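Local coordinates for protein thioesterase PA1618 (Pseudomonas aeruginosa, PDB 4QD8) that probably hydrolyses acyl-CoA thioesters, perhaps including 1,4-dihydroxy-2-naphthoyl-CoA, as a hot-dog-fold enzyme of the PaaI family that binds phenacyl-CoA, at residues Thr47-Pro50 against Phe51-His55; Cys74-Thr77 against Ser78-Tyr81. All blocks are in the same frame, centred on the assembly; numbering follows the deposited sequence.

Contact 1. Residues Thr47-Pro50 against Phe51-His55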
# COMPACT_ATOMS: atom_id res chain seq x y z
N THR A 47 23.43 -5.29 -1.70
CA THR A 47 22.08 -4.74 -1.81
C THR A 47 21.52 -4.85 -3.23
O THR A 47 20.38 -4.50 -3.48
CB THR A 47 22.02 -3.26 -1.36
OG1 THR A 47 22.98 -2.51 -2.11
CG2 THR A 47 22.35 -3.11 0.15
N HIS A 48 22.34 -5.35 -4.17
CA HIS A 48 21.85 -5.57 -5.53
C HIS A 48 20.85 -6.72 -5.64
O HIS A 48 20.89 -7.67 -4.85
CB HIS A 48 23.03 -5.92 -6.46
CG HIS A 48 23.78 -4.74 -6.99
ND1 HIS A 48 25.05 -4.86 -7.53
CD2 HIS A 48 23.45 -3.43 -7.09
CE1 HIS A 48 25.47 -3.67 -7.93
NE2 HIS A 48 24.52 -2.79 -7.67
N GLN A 49 19.95 -6.65 -6.63
CA GLN A 49 19.24 -7.84 -7.10
C GLN A 49 20.09 -8.48 -8.22
O GLN A 49 21.15 -7.95 -8.53
CB GLN A 49 17.79 -7.52 -7.52
CG GLN A 49 17.57 -6.19 -8.23
CD GLN A 49 17.86 -6.30 -9.71
OE1 GLN A 49 19.01 -6.44 -10.12
NE2 GLN A 49 16.81 -6.24 -10.51
N PRO A 50 19.66 -9.63 -8.79
CA PRO A 50 20.61 -10.34 -9.67
C PRO A 50 21.02 -9.62 -10.96
O PRO A 50 21.99 -10.05 -11.60
CB PRO A 50 19.88 -11.65 -9.98
CG PRO A 50 19.05 -11.89 -8.75
CD PRO A 50 18.55 -10.51 -8.39
N PHE A 51 20.33 -8.54 -11.33
CA PHE A 51 20.65 -7.84 -12.57
C PHE A 51 21.46 -6.58 -12.34
O PHE A 51 21.66 -5.80 -13.25
CB PHE A 51 19.38 -7.55 -13.35
CG PHE A 51 18.60 -8.77 -13.67
CD1 PHE A 51 18.90 -9.52 -14.79
CD2 PHE A 51 17.61 -9.22 -12.81
CE1 PHE A 51 18.20 -10.67 -15.08
CE2 PHE A 51 16.90 -10.37 -13.08
CZ PHE A 51 17.20 -11.10 -14.23
N GLY A 52 21.92 -6.40 -11.11
CA GLY A 52 22.83 -5.33 -10.81
C GLY A 52 22.19 -4.01 -10.43
O GLY A 52 22.89 -3.00 -10.33
N LEU A 53 20.87 -4.00 -10.22
CA LEU A 53 20.16 -2.82 -9.74
C LEU A 53 19.95 -2.97 -8.24
O LEU A 53 19.90 -4.09 -7.73
CB LEU A 53 18.77 -2.73 -10.38
CG LEU A 53 18.63 -2.51 -11.88
CD1 LEU A 53 17.18 -2.73 -12.30
CD2 LEU A 53 19.05 -1.10 -12.19
N LEU A 54 19.82 -1.86 -7.53
CA LEU A 54 19.42 -1.92 -6.13
C LEU A 54 18.11 -2.71 -6.00
O LEU A 54 17.13 -2.41 -6.66
CB LEU A 54 19.26 -0.49 -5.58
CG LEU A 54 18.69 -0.38 -4.18
CD1 LEU A 54 19.62 -1.08 -3.19
CD2 LEU A 54 18.52 1.10 -3.86
N HIS A 55 18.12 -3.75 -5.16
CA HIS A 55 16.95 -4.59 -4.90
C HIS A 55 15.88 -3.73 -4.24
O HIS A 55 16.17 -3.02 -3.29
CB HIS A 55 17.37 -5.74 -3.96
CG HIS A 55 16.39 -6.86 -3.81
ND1 HIS A 55 15.12 -6.70 -3.29
CD2 HIS A 55 16.53 -8.19 -4.03
CE1 HIS A 55 14.52 -7.86 -3.22
NE2 HIS A 55 15.35 -8.79 -3.66

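Contact 2. Residues Cys74-Thr77 against Ser78-Tyr81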
# COMPACT_ATOMS: atom_id res chain seq x y z
N CYS A 74 10.83 8.35 19.61
CA CYS A 74 9.64 9.15 19.89
C CYS A 74 8.74 8.57 20.98
O CYS A 74 7.86 9.27 21.48
CB CYS A 74 8.81 9.36 18.62
SG CYS A 74 9.58 10.44 17.40
N VAL A 75 8.94 7.31 21.34
CA VAL A 75 8.12 6.73 22.40
C VAL A 75 8.82 6.69 23.74
O VAL A 75 10.03 6.86 23.83
CB VAL A 75 7.65 5.30 22.09
CG1 VAL A 75 6.82 5.28 20.82
CG2 VAL A 75 8.83 4.35 22.00
N ASP A 76 8.02 6.48 24.78
CA ASP A 76 8.51 6.18 26.11
C ASP A 76 8.94 4.72 26.13
O ASP A 76 8.11 3.82 26.27
CB ASP A 76 7.40 6.42 27.13
CG ASP A 76 7.82 6.10 28.56
OD1 ASP A 76 8.94 5.59 28.78
OD2 ASP A 76 7.00 6.35 29.47
N THR A 77 10.24 4.50 26.01
CA THR A 77 10.81 3.17 25.87
C THR A 77 10.79 2.35 27.15
O THR A 77 11.12 1.17 27.13
CB THR A 77 12.24 3.26 25.34
OG1 THR A 77 12.93 4.30 26.05
CG2 THR A 77 12.23 3.61 23.86
N SER A 78 10.41 2.98 28.26
CA SER A 78 10.27 2.26 29.53
C SER A 78 8.91 1.58 29.62
O SER A 78 8.69 0.73 30.48
CB SER A 78 10.45 3.21 30.72
OG SER A 78 9.49 4.25 30.70
N GLN A 79 8.01 1.94 28.71
CA GLN A 79 6.67 1.36 28.72
C GLN A 79 6.26 0.75 27.39
O GLN A 79 5.33 -0.05 27.35
CB GLN A 79 5.64 2.42 29.09
CG GLN A 79 5.60 2.77 30.56
CD GLN A 79 4.41 3.64 30.89
OE1 GLN A 79 4.56 4.83 31.16
NE2 GLN A 79 3.21 3.05 30.86
N TYR A 80 6.94 1.14 26.31
CA TYR A 80 6.51 0.75 24.97
C TYR A 80 7.65 0.33 24.08
O TYR A 80 8.78 0.78 24.24
CB TYR A 80 5.78 1.92 24.28
CG TYR A 80 4.57 2.41 25.00
CD1 TYR A 80 3.40 1.66 25.04
CD2 TYR A 80 4.57 3.64 25.65
CE1 TYR A 80 2.29 2.11 25.70
CE2 TYR A 80 3.46 4.10 26.31
CZ TYR A 80 2.32 3.33 26.33
OH TYR A 80 1.20 3.78 26.99
N TYR A 81 7.35 -0.51 23.10
CA TYR A 81 8.27 -0.71 22.01
C TYR A 81 7.47 -0.64 20.72
O TYR A 81 6.24 -0.66 20.75
CB TYR A 81 9.03 -2.03 22.13
CG TYR A 81 8.17 -3.25 21.97
CD1 TYR A 81 7.33 -3.67 22.98
CD2 TYR A 81 8.23 -4.00 20.80
CE1 TYR A 81 6.56 -4.79 22.84
CE2 TYR A 81 7.46 -5.12 20.65
CZ TYR A 81 6.63 -5.52 21.67
OH TYR A 81 5.85 -6.64 21.53

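Contact 1. Residues Thr47-Pro50 against Phe51-His55
The loop that leads into the long helix of the hot-dog fold, residues 56-72, doubles back on itself here, bringing His48 beside Leu54 in a single beta bridge. Two backbone bonds hold its arms together: His55 N to Thr47 O at 2.9 Å and Gln49 N to Leu53 O at 2.8 Å. At the far end is a type I beta turn from Gln49 to Gly52, closed by Gly52 N on Gln49 O.

The side chain of Gln49 folds back into the loop. Its CG sits between the backbone N and the carbonyl carbon (chi1 38°), and a bend at chi2 directs the amide toward the turn. There OE1 receives Phe51 N at 2.8 Å and Leu53 N at 3.1 Å, one from each face of the amide plane; the two bonds should fix the amide's rotation. The Gln49 and Phe51 side chains cross at about a right angle, with amide and ring planes 61° apart and NE2 at the ring's edge; the Phe51 ring stacks on Tyr72 of the second subunit.

His55 stands at the N-cap of the helix, its ND1 taking Gly57 N, while NE2 is bonded to Ser65 OG of the second subunit. It thereby ties the loop to both. The end of Leu54 returns to Thr47, with CD1 3.7 Å from Thr47 CB.

Where the turn ends, the His48 ring covers Gly52: NE2 is bonded to Arg96 O, and Gly52 CA makes a CH-pi contact 4.0 Å from the ring centroid, only 12° off its normal.

Contact 2. Residues Cys74-Thr77 against Ser78-Tyr81
Asp76 organises the turn through both its backbone and its side chain. Its carbonyl O takes two amides: Gln79 N at 3.1 Å, from above the carbonyl plane, and Tyr80 N at 2.9 Å, nearly in line with the C=O bond though with a bent N-H (134° at the hydrogen).

The carboxylate turns to Ser78. With CG anti to the backbone N (chi1 179°), OD1 swings round to accept Ser78 N at 3.0 Å from above the carboxylate plane, and Ser78 OG donates to the same oxygen. That second bond refines to 2.4 Å between Ser78 OG and Asp76 OD1, too short for its exact length to be trusted. Arg5 adds a long, weak ion pair to OD1.

Tyr80 O is the exception: it is buried with no polar partner in the model, and the near atom is Thr77 CA, whose C-H points at it from 3.5 Å. Nearby, Val75 CB and Tyr80 CB pack 4.4 Å apart, and both side chains rest on Val137 of strand 127-139.

An Asx turn laid over a beta turn, Asp76 to Gln79, thus carries the chain from the hot-dog helix into strand 80-91 of its sheet.

In the fold
Followed from the N terminus, the chain leaves strand 36-42, folds through contact 1 and enters helix 56-72; at the other end of that helix comes contact 2, which delivers it to strand 80-91. The contacts are in series, neither enclosing the other, and each closes a short turn of its own. They lie on opposite sides of the chain's centre, their own centres about 36 Å apart, so the helix of the hot dog runs between them. Contact 1 joins the helix start to the loop holding Leu95 and Arg96 and to the second subunit, whereas contact 2 is touched by no other chain of the assembly and packs against strand 127-139.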